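Local coordinates for protein lactococcal phage P2 ORF15 (Lactococcus phage p2, PDB 2WZP) that probably serves as the distal tail (Dit) protein, a ring-forming hub of the baseplate with which the phage attaches to its host, at residues 67-72 / 79-84; 86-91 / 155-160. All blocks are in the same frame, centred on the assembly; numbering follows the deposited sequence.

Contact 1. Residues 67-72 / 79-84; sequences TNNIWQ and MGTRSI
The amide of Asn-68 lies alongside the thioether end of Met-79 and the base of Arg-82, all three side chains pointing the same way. Its OD1 lies 3.4 Å from Met-79 CE and also touches Arg-82 CB. The Asn-68 amide stands beside its own backbone N (chi1 -76°) and reaches the opposite segment from there, whereas the bend of Met-79 at its last torsion (chi3 76°) turns CE back over the amide. The same OD1 accepts a hydrogen bond from a water 2.9 Å away, which also donates to the carbonyl O of Gly-80, so the oxygen that touches the Met-79 methyl is also bridged by water to the Gly-80 backbone. The guanidinium of Arg-82 continues past the amide, its plane steeply turned against it, and NH2 makes a weak bond to the carbonyl of Leu-115 of the second subunit. Ile-70 extends the row, its CG1 beside Met-79 CG at 4.1 Å. The backbones of the two segments form the middle of a long antiparallel hairpin, the break between its base, 64-67 with 83-85, and its tip, 71-73 with 76-78. Thr-67 and Ser-83 are a hydrogen-bonded pair with both backbone bonds made, and on their shared face Thr-67 CG2 meets Ser-83 CB. Past this pair the register slips by one residue at Thr-81, and Gly-80 N bonds to Asn-68 O at 2.6 Å. Asn-69, with positive phi, turns its side chain to Thr-81, where ND2 gives a weak, bent bond of 2.7 Å to the carbonyl O. The projecting hairpin is consistent with the belt that clasps neighbours in Dit rings: Asn-68 packs on Ala-136, Ile-70 on Ile-160 and Met-79 on Ile-161, all of the second subunit.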
ATOM      1  N   THR M  67      26.127  10.822 -18.531  1.00 37.86           N
ATOM      2  CA  THR M  67      27.142  10.085 -17.787  1.00 37.83           C
ATOM      3  C   THR M  67      28.491  10.602 -18.165  1.00 42.89           C
ATOM      4  O   THR M  67      28.708  10.951 -19.331  1.00 43.28           O
ATOM      5  CB  THR M  67      27.040   8.575 -17.962  1.00 47.58           C
ATOM      6  OG1 THR M  67      27.866   7.980 -16.947  1.00 54.01           O
ATOM      7  CG2 THR M  67      27.485   8.088 -19.355  1.00 43.48           C
ATOM      8  N   ASN M  68      29.397  10.665 -17.193  1.00 40.34           N
ATOM      9  CA  ASN M  68      30.776  11.068 -17.473  1.00 40.23           C
ATOM     10  C   ASN M  68      31.710   9.944 -17.085  1.00 40.61           C
ATOM     11  O   ASN M  68      32.925  10.162 -17.006  1.00 40.83           O
ATOM     12  CB  ASN M  68      31.147  12.363 -16.762  1.00 41.86           C
ATOM     13  CG  ASN M  68      30.561  13.557 -17.427  1.00 52.93           C
ATOM     14  OD1 ASN M  68      31.244  14.246 -18.190  1.00 41.82           O
ATOM     15  ND2 ASN M  68      29.284  13.825 -17.143  1.00 42.09           N
ATOM     16  N   ASN M  69      31.131   8.749 -16.813  1.00 34.40           N
ATOM     17  CA  ASN M  69      31.854   7.531 -16.432  1.00 34.27           C
ATOM     18  C   ASN M  69      32.853   7.831 -15.322  1.00 35.93           C
ATOM     19  O   ASN M  69      34.037   7.473 -15.423  1.00 37.31           O
ATOM     20  CB  ASN M  69      32.571   6.905 -17.651  1.00 39.66           C
ATOM     21  CG  ASN M  69      31.631   6.428 -18.712  1.00 60.60           C
ATOM     22  OD1 ASN M  69      30.935   5.429 -18.528  1.00 53.23           O
ATOM     23  ND2 ASN M  69      31.521   7.192 -19.801  1.00 53.04           N
ATOM     24  N   ILE M  70      32.387   8.568 -14.298  1.00 28.98           N
ATOM     25  CA  ILE M  70      33.210   8.984 -13.183  1.00 27.64           C
ATOM     26  C   ILE M  70      33.489   7.817 -12.271  1.00 32.33           C
ATOM     27  O   ILE M  70      32.600   7.057 -11.917  1.00 32.69           O
ATOM     28  CB  ILE M  70      32.630  10.228 -12.443  1.00 30.19           C
ATOM     29  CG1 ILE M  70      32.562  11.465 -13.360  1.00 29.66           C
ATOM     30  CG2 ILE M  70      33.407  10.582 -11.159  1.00 30.07           C
ATOM     31  CD1 ILE M  70      31.564  12.508 -12.869  1.00 22.15           C
ATOM     32  N   TRP M  71      34.753   7.701 -11.892  1.00 29.51           N
ATOM     33  CA  TRP M  71      35.241   6.704 -10.970  1.00 29.66           C
ATOM     34  C   TRP M  71      35.733   7.440  -9.757  1.00 31.34           C
ATOM     35  O   TRP M  71      36.543   8.353  -9.892  1.00 30.97           O
ATOM     36  CB  TRP M  71      36.415   5.949 -11.597  1.00 29.66           C
ATOM     37  CG  TRP M  71      36.986   4.898 -10.689  1.00 31.82           C
ATOM     38  CD1 TRP M  71      38.045   5.028  -9.822  1.00 34.58           C
ATOM     39  CD2 TRP M  71      36.460   3.579 -10.486  1.00 31.83           C
ATOM     40  NE1 TRP M  71      38.229   3.857  -9.120  1.00 33.61           N
ATOM     41  CE2 TRP M  71      37.267   2.953  -9.501  1.00 35.21           C
ATOM     42  CE3 TRP M  71      35.406   2.855 -11.067  1.00 33.19           C
ATOM     43  CZ2 TRP M  71      37.048   1.642  -9.083  1.00 34.73           C
ATOM     44  CZ3 TRP M  71      35.187   1.554 -10.652  1.00 35.27           C
ATOM     45  CH2 TRP M  71      35.991   0.964  -9.658  1.00 36.04           C
ATOM     46  N   GLN M  72      35.297   7.036  -8.563  1.00 27.02           N
ATOM     47  CA  GLN M  72      35.838   7.696  -7.397  1.00 25.95           C
ATOM     48  C   GLN M  72      36.968   6.879  -6.831  1.00 27.86           C
ATOM     49  O   GLN M  72      36.825   5.673  -6.629  1.00 25.87           O
ATOM     50  CB  GLN M  72      34.760   7.975  -6.347  1.00 27.47           C
ATOM     51  CG  GLN M  72      33.874   9.204  -6.605  1.00 33.23           C
ATOM     52  CD  GLN M  72      32.792   9.325  -5.543  1.00 40.21           C
ATOM     53  OE1 GLN M  72      33.015   9.155  -4.325  1.00 34.89           O
ATOM     54  NE2 GLN M  72      31.574   9.583  -5.979  1.00 17.52           N
ATOM     55  N   MET M  79      37.102  11.566 -14.283  1.00 26.82           N
ATOM     56  CA  MET M  79      36.141  11.720 -15.382  1.00 28.08           C
ATOM     57  C   MET M  79      36.543  10.962 -16.622  1.00 35.93           C
ATOM     58  O   MET M  79      37.729  10.905 -16.960  1.00 35.67           O
ATOM     59  CB  MET M  79      35.943  13.182 -15.731  1.00 30.16           C
ATOM     60  CG  MET M  79      35.538  14.021 -14.556  1.00 34.12           C
ATOM     61  SD  MET M  79      35.126  15.701 -15.085  1.00 38.63           S
ATOM     62  CE  MET M  79      33.459  15.410 -15.821  1.00 34.95           C
ATOM     63  N   GLY M  80      35.551  10.363 -17.270  1.00 35.02           N
ATOM     64  CA  GLY M  80      35.740   9.587 -18.482  1.00 35.46           C
ATOM     65  C   GLY M  80      35.019  10.266 -19.610  1.00 42.96           C
ATOM     66  O   GLY M  80      34.934  11.507 -19.652  1.00 42.61           O
ATOM     67  N   THR M  81      34.466   9.457 -20.516  1.00 41.94           N
ATOM     68  CA  THR M  81      33.768  10.066 -21.634  1.00 42.22           C
ATOM     69  C   THR M  81      32.367  10.475 -21.228  1.00 44.66           C
ATOM     70  O   THR M  81      31.676   9.743 -20.518  1.00 43.13           O
ATOM     71  CB  THR M  81      33.886   9.275 -22.991  1.00 52.44           C
ATOM     72  OG1 THR M  81      32.693   8.541 -23.275  1.00 57.33           O
ATOM     73  CG2 THR M  81      35.076   8.370 -23.061  1.00 48.26           C
ATOM     74  N   ARG M  82      31.969  11.659 -21.681  1.00 41.16           N
ATOM     75  CA  ARG M  82      30.650  12.211 -21.461  1.00 40.01           C
ATOM     76  C   ARG M  82      29.714  11.711 -22.566  1.00 42.78           C
ATOM     77  O   ARG M  82      30.083  11.665 -23.745  1.00 40.80           O
ATOM     78  CB  ARG M  82      30.747  13.730 -21.337  1.00 40.46           C
ATOM     79  CG  ARG M  82      29.684  14.517 -22.038  1.00 53.91           C
ATOM     80  CD  ARG M  82      28.677  15.148 -21.127  1.00 56.94           C
ATOM     81  NE  ARG M  82      27.751  15.877 -21.979  1.00 67.38           N
ATOM     82  CZ  ARG M  82      27.710  17.201 -22.096  1.00 81.76           C
ATOM     83  NH1 ARG M  82      26.863  17.771 -22.948  1.00 68.15           N
ATOM     84  NH2 ARG M  82      28.500  17.971 -21.347  1.00 63.32           N
ATOM     85  N   SER M  83      28.527  11.262 -22.158  1.00 40.18           N
ATOM     86  CA  SER M  83      27.528  10.684 -23.042  1.00 39.35           C
ATOM     87  C   SER M  83      26.141  11.107 -22.599  1.00 41.74           C
ATOM     88  O   SER M  83      25.854  11.090 -21.409  1.00 42.80           O
ATOM     89  CB  SER M  83      27.635   9.162 -22.985  1.00 44.33           C
ATOM     90  OG  SER M  83      26.912   8.541 -24.028  1.00 59.16           O
ATOM     91  N   ILE M  84      25.293  11.502 -23.546  1.00 36.74           N
ATOM     92  CA  ILE M  84      23.906  11.885 -23.313  1.00 35.42           C
ATOM     93  C   ILE M  84      23.014  10.728 -23.745  1.00 39.53           C
ATOM     94  O   ILE M  84      23.305  10.042 -24.726  1.00 39.71           O
ATOM     95  CB  ILE M  84      23.558  13.251 -24.015  1.00 37.64           C
ATOM     96  CG1 ILE M  84      23.537  14.372 -23.005  1.00 38.17           C
ATOM     97  CG2 ILE M  84      22.251  13.276 -24.831  1.00 36.36           C
ATOM     98  CD1 ILE M  84      24.766  15.028 -22.886  1.00 44.17           C
TER
HETATM   99  O   HOH W   1      33.963  14.356 -19.098  1.00 58.53           O

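Contact 2. Residues 86-91 / 155-160; sequences QPQIEF and KITFDI
Ile-89 and Ile-160 cross at about a right angle, Ile-89 CG1 lying 3.7 Å from Ile-160 CD1. Along the same face, Phe-91 CD2 comes to the edge of the Phe-158 ring, 4.2 Å from CE2, and Phe-91 CB rests on Ile-156 CG2. Ile-89 CG2 lies over one face of the Phe-91 ring, displaced toward its rim. Paired backbone bonds join Ile-89 to Phe-158 and Phe-91 to Ile-156, with Glu-90 and Thr-157 as the non-hydrogen-bonded pair between them, on the opposite face. At the polar edge, Gln-88 NE2 donates to Asp-159 OD1 at 2.9 Å, nearly straight (171°) and in the plane of its amide, but it meets the carboxylate from above. Glu-90 stretches out fully, CG anti to the backbone N (chi1 -174°), and its OE1 forms a long salt bridge of 3.5 Å with Lys-155 NZ. One water links these two charges, and another joins Glu-90 OE2 to Thr-157 OG1, which also bonds to Asp-139. In the seven-stranded sheet, strand 153-163 runs between 130-140 and 89-95, while Phe-56 of strand 54-57, outermost in this chain, stacks on Phe-91 and touches Ile-156 and Phe-158.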
ATOM      1  N   GLN M  86      18.866  10.114 -24.393  1.00 34.90           N
ATOM      2  CA  GLN M  86      17.552  10.730 -24.515  1.00 35.53           C
ATOM      3  C   GLN M  86      16.502   9.684 -24.150  1.00 40.99           C
ATOM      4  O   GLN M  86      16.457   8.626 -24.785  1.00 42.03           O
ATOM      5  CB  GLN M  86      17.335  11.282 -25.938  1.00 36.53           C
ATOM      6  CG  GLN M  86      18.272  12.457 -26.288  1.00 29.54           C
ATOM      7  CD  GLN M  86      17.878  13.732 -25.615  1.00 42.94           C
ATOM      8  OE1 GLN M  86      17.016  13.769 -24.736  1.00 42.47           O
ATOM      9  NE2 GLN M  86      18.499  14.822 -26.018  1.00 39.05           N
ATOM     10  N   PRO M  87      15.690   9.903 -23.099  1.00 37.64           N
ATOM     11  CA  PRO M  87      14.706   8.873 -22.727  1.00 37.58           C
ATOM     12  C   PRO M  87      13.554   8.782 -23.709  1.00 40.46           C
ATOM     13  O   PRO M  87      13.314   9.738 -24.452  1.00 40.28           O
ATOM     14  CB  PRO M  87      14.229   9.330 -21.344  1.00 39.08           C
ATOM     15  CG  PRO M  87      14.420  10.786 -21.332  1.00 42.76           C
ATOM     16  CD  PRO M  87      15.627  11.063 -22.183  1.00 39.11           C
ATOM     17  N   GLN M  88      12.827   7.646 -23.690  1.00 35.32           N
ATOM     18  CA  GLN M  88      11.632   7.454 -24.514  1.00 33.73           C
ATOM     19  C   GLN M  88      10.558   8.427 -24.054  1.00 37.62           C
ATOM     20  O   GLN M  88      10.539   8.808 -22.875  1.00 38.10           O
ATOM     21  CB  GLN M  88      11.060   6.054 -24.317  1.00 33.75           C
ATOM     22  CG  GLN M  88      11.909   4.926 -24.825  1.00 23.33           C
ATOM     23  CD  GLN M  88      11.177   3.647 -24.601  1.00 38.44           C
ATOM     24  OE1 GLN M  88      10.574   3.409 -23.538  1.00 42.39           O
ATOM     25  NE2 GLN M  88      11.242   2.774 -25.580  1.00 26.36           N
ATOM     26  N   ILE M  89       9.655   8.812 -24.963  1.00 33.37           N
ATOM     27  CA  ILE M  89       8.546   9.676 -24.600  1.00 32.30           C
ATOM     28  C   ILE M  89       7.272   8.866 -24.612  1.00 36.21           C
ATOM     29  O   ILE M  89       6.871   8.309 -25.640  1.00 35.02           O
ATOM     30  CB  ILE M  89       8.393  10.989 -25.417  1.00 34.66           C
ATOM     31  CG1 ILE M  89       9.746  11.685 -25.651  1.00 35.37           C
ATOM     32  CG2 ILE M  89       7.393  11.925 -24.696  1.00 33.79           C
ATOM     33  CD1 ILE M  89       9.721  12.930 -26.640  1.00 43.60           C
ATOM     34  N   GLU M  90       6.637   8.807 -23.457  1.00 33.68           N
ATOM     35  CA  GLU M  90       5.353   8.168 -23.326  1.00 32.79           C
ATOM     36  C   GLU M  90       4.330   9.275 -23.126  1.00 35.91           C
ATOM     37  O   GLU M  90       4.570  10.213 -22.377  1.00 35.73           O
ATOM     38  CB  GLU M  90       5.353   7.188 -22.171  1.00 34.05           C
ATOM     39  CG  GLU M  90       4.074   6.381 -22.086  1.00 45.67           C
ATOM     40  CD  GLU M  90       4.000   5.534 -20.847  1.00 67.91           C
ATOM     41  OE1 GLU M  90       3.053   5.728 -20.053  1.00 76.92           O
ATOM     42  OE2 GLU M  90       4.896   4.682 -20.660  1.00 72.06           O
ATOM     43  N   PHE M  91       3.235   9.204 -23.867  1.00 31.33           N
ATOM     44  CA  PHE M  91       2.135  10.150 -23.779  1.00 29.30           C
ATOM     45  C   PHE M  91       0.851   9.368 -23.468  1.00 33.43           C
ATOM     46  O   PHE M  91       0.766   8.169 -23.746  1.00 33.18           O
ATOM     47  CB  PHE M  91       1.919  10.832 -25.135  1.00 29.22           C
ATOM     48  CG  PHE M  91       2.960  11.806 -25.612  1.00 28.57           C
ATOM     49  CD1 PHE M  91       2.929  13.134 -25.204  1.00 29.29           C
ATOM     50  CD2 PHE M  91       3.886  11.434 -26.581  1.00 28.86           C
ATOM     51  CE1 PHE M  91       3.845  14.055 -25.704  1.00 29.41           C
ATOM     52  CE2 PHE M  91       4.795  12.359 -27.094  1.00 30.21           C
ATOM     53  CZ  PHE M  91       4.773  13.663 -26.648  1.00 28.17           C
ATOM     54  N   LYS M 155      -2.118   4.516 -23.963  1.00 29.37           N
ATOM     55  CA  LYS M 155      -0.726   4.927 -23.762  1.00 30.40           C
ATOM     56  C   LYS M 155       0.065   4.674 -25.034  1.00 35.74           C
ATOM     57  O   LYS M 155      -0.024   3.582 -25.598  1.00 36.54           O
ATOM     58  CB  LYS M 155      -0.073   4.154 -22.604  1.00 34.31           C
ATOM     59  CG  LYS M 155      -0.740   4.369 -21.266  1.00 60.18           C
ATOM     60  CD  LYS M 155      -0.520   5.726 -20.597  1.00 70.57           C
ATOM     61  CE  LYS M 155      -0.898   5.540 -19.136  1.00 82.82           C
ATOM     62  NZ  LYS M 155       0.123   4.769 -18.350  1.00 86.96           N
ATOM     63  N   ILE M 156       0.809   5.687 -25.509  1.00 31.42           N
ATOM     64  CA  ILE M 156       1.671   5.578 -26.683  1.00 30.52           C
ATOM     65  C   ILE M 156       3.116   5.884 -26.252  1.00 33.39           C
ATOM     66  O   ILE M 156       3.315   6.797 -25.448  1.00 34.09           O
ATOM     67  CB  ILE M 156       1.155   6.419 -27.880  1.00 33.50           C
ATOM     68  CG1 ILE M 156       1.761   5.932 -29.216  1.00 32.51           C
ATOM     69  CG2 ILE M 156       1.290   7.947 -27.674  1.00 35.22           C
ATOM     70  CD1 ILE M 156       1.222   6.576 -30.451  1.00 27.26           C
ATOM     71  N   THR M 157       4.093   5.074 -26.704  1.00 27.60           N
ATOM     72  CA  THR M 157       5.520   5.230 -26.365  1.00 26.93           C
ATOM     73  C   THR M 157       6.360   5.291 -27.630  1.00 30.74           C
ATOM     74  O   THR M 157       6.184   4.482 -28.548  1.00 28.41           O
ATOM     75  CB  THR M 157       6.030   4.109 -25.460  1.00 29.75           C
ATOM     76  OG1 THR M 157       5.135   3.915 -24.373  1.00 35.66           O
ATOM     77  CG2 THR M 157       7.454   4.339 -24.956  1.00 20.41           C
ATOM     78  N   PHE M 158       7.308   6.233 -27.642  1.00 27.51           N
ATOM     79  CA  PHE M 158       8.185   6.426 -28.767  1.00 26.25           C
ATOM     80  C   PHE M 158       9.615   6.309 -28.399  1.00 31.44           C
ATOM     81  O   PHE M 158      10.069   6.897 -27.410  1.00 31.08           O
ATOM     82  CB  PHE M 158       7.992   7.821 -29.371  1.00 26.89           C
ATOM     83  CG  PHE M 158       6.658   8.047 -30.021  1.00 27.10           C
ATOM     84  CD1 PHE M 158       6.436   7.664 -31.337  1.00 26.94           C
ATOM     85  CD2 PHE M 158       5.637   8.705 -29.340  1.00 28.82           C
ATOM     86  CE1 PHE M 158       5.199   7.893 -31.948  1.00 26.83           C
ATOM     87  CE2 PHE M 158       4.405   8.957 -29.967  1.00 29.95           C
ATOM     88  CZ  PHE M 158       4.196   8.539 -31.262  1.00 26.27           C
ATOM     89  N   ASP M 159      10.356   5.643 -29.279  1.00 28.58           N
ATOM     90  CA  ASP M 159      11.805   5.591 -29.228  1.00 27.96           C
ATOM     91  C   ASP M 159      12.272   6.869 -29.920  1.00 29.84           C
ATOM     92  O   ASP M 159      11.688   7.282 -30.908  1.00 27.42           O
ATOM     93  CB  ASP M 159      12.337   4.378 -29.996  1.00 29.71           C
ATOM     94  CG  ASP M 159      12.414   3.097 -29.192  1.00 38.89           C
ATOM     95  OD1 ASP M 159      12.835   3.165 -27.997  1.00 42.75           O
ATOM     96  OD2 ASP M 159      12.233   2.004 -29.800  1.00 34.63           O
ATOM     97  N   ILE M 160      13.314   7.483 -29.392  1.00 28.32           N
ATOM     98  CA  ILE M 160      13.938   8.703 -29.910  1.00 27.38           C
ATOM     99  C   ILE M 160      14.928   8.354 -31.016  1.00 30.88           C
ATOM    100  O   ILE M 160      15.715   7.412 -30.871  1.00 30.09           O
ATOM    101  CB  ILE M 160      14.694   9.419 -28.748  1.00 30.15           C
ATOM    102  CG1 ILE M 160      13.806   9.702 -27.503  1.00 29.18           C
ATOM    103  CG2 ILE M 160      15.474  10.653 -29.225  1.00 33.48           C
ATOM    104  CD1 ILE M 160      12.665  10.702 -27.610  1.00 28.99           C
TER
HETATM  105  O   HOH W   2       6.684   3.233 -21.858  1.00 45.58           O
HETATM  106  O   HOH W   3       2.545   5.242 -16.948  1.00 64.05           O

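In the fold
The two contacts follow one another along the chain: the returning strand 83-85 of the hairpin leads through the short link 86-88 into strand 89-95 of the sheet. Their centres are 25 Å apart, and apart from this chain connection the two do not touch within one subunit. They meet between subunits. The 67-72 segment of one copy reaches the second subunit, where Gln-72 OE1 bonds to Gln-86 N of that subunit; in the same way, Gln-86 and Asp-159 of contact 2 receive Gln-72 and Ile-70 of the third subunit. This head-to-tail pattern is consistent with a ring in which each arm lies on the next copy, as expected of a Dit protein.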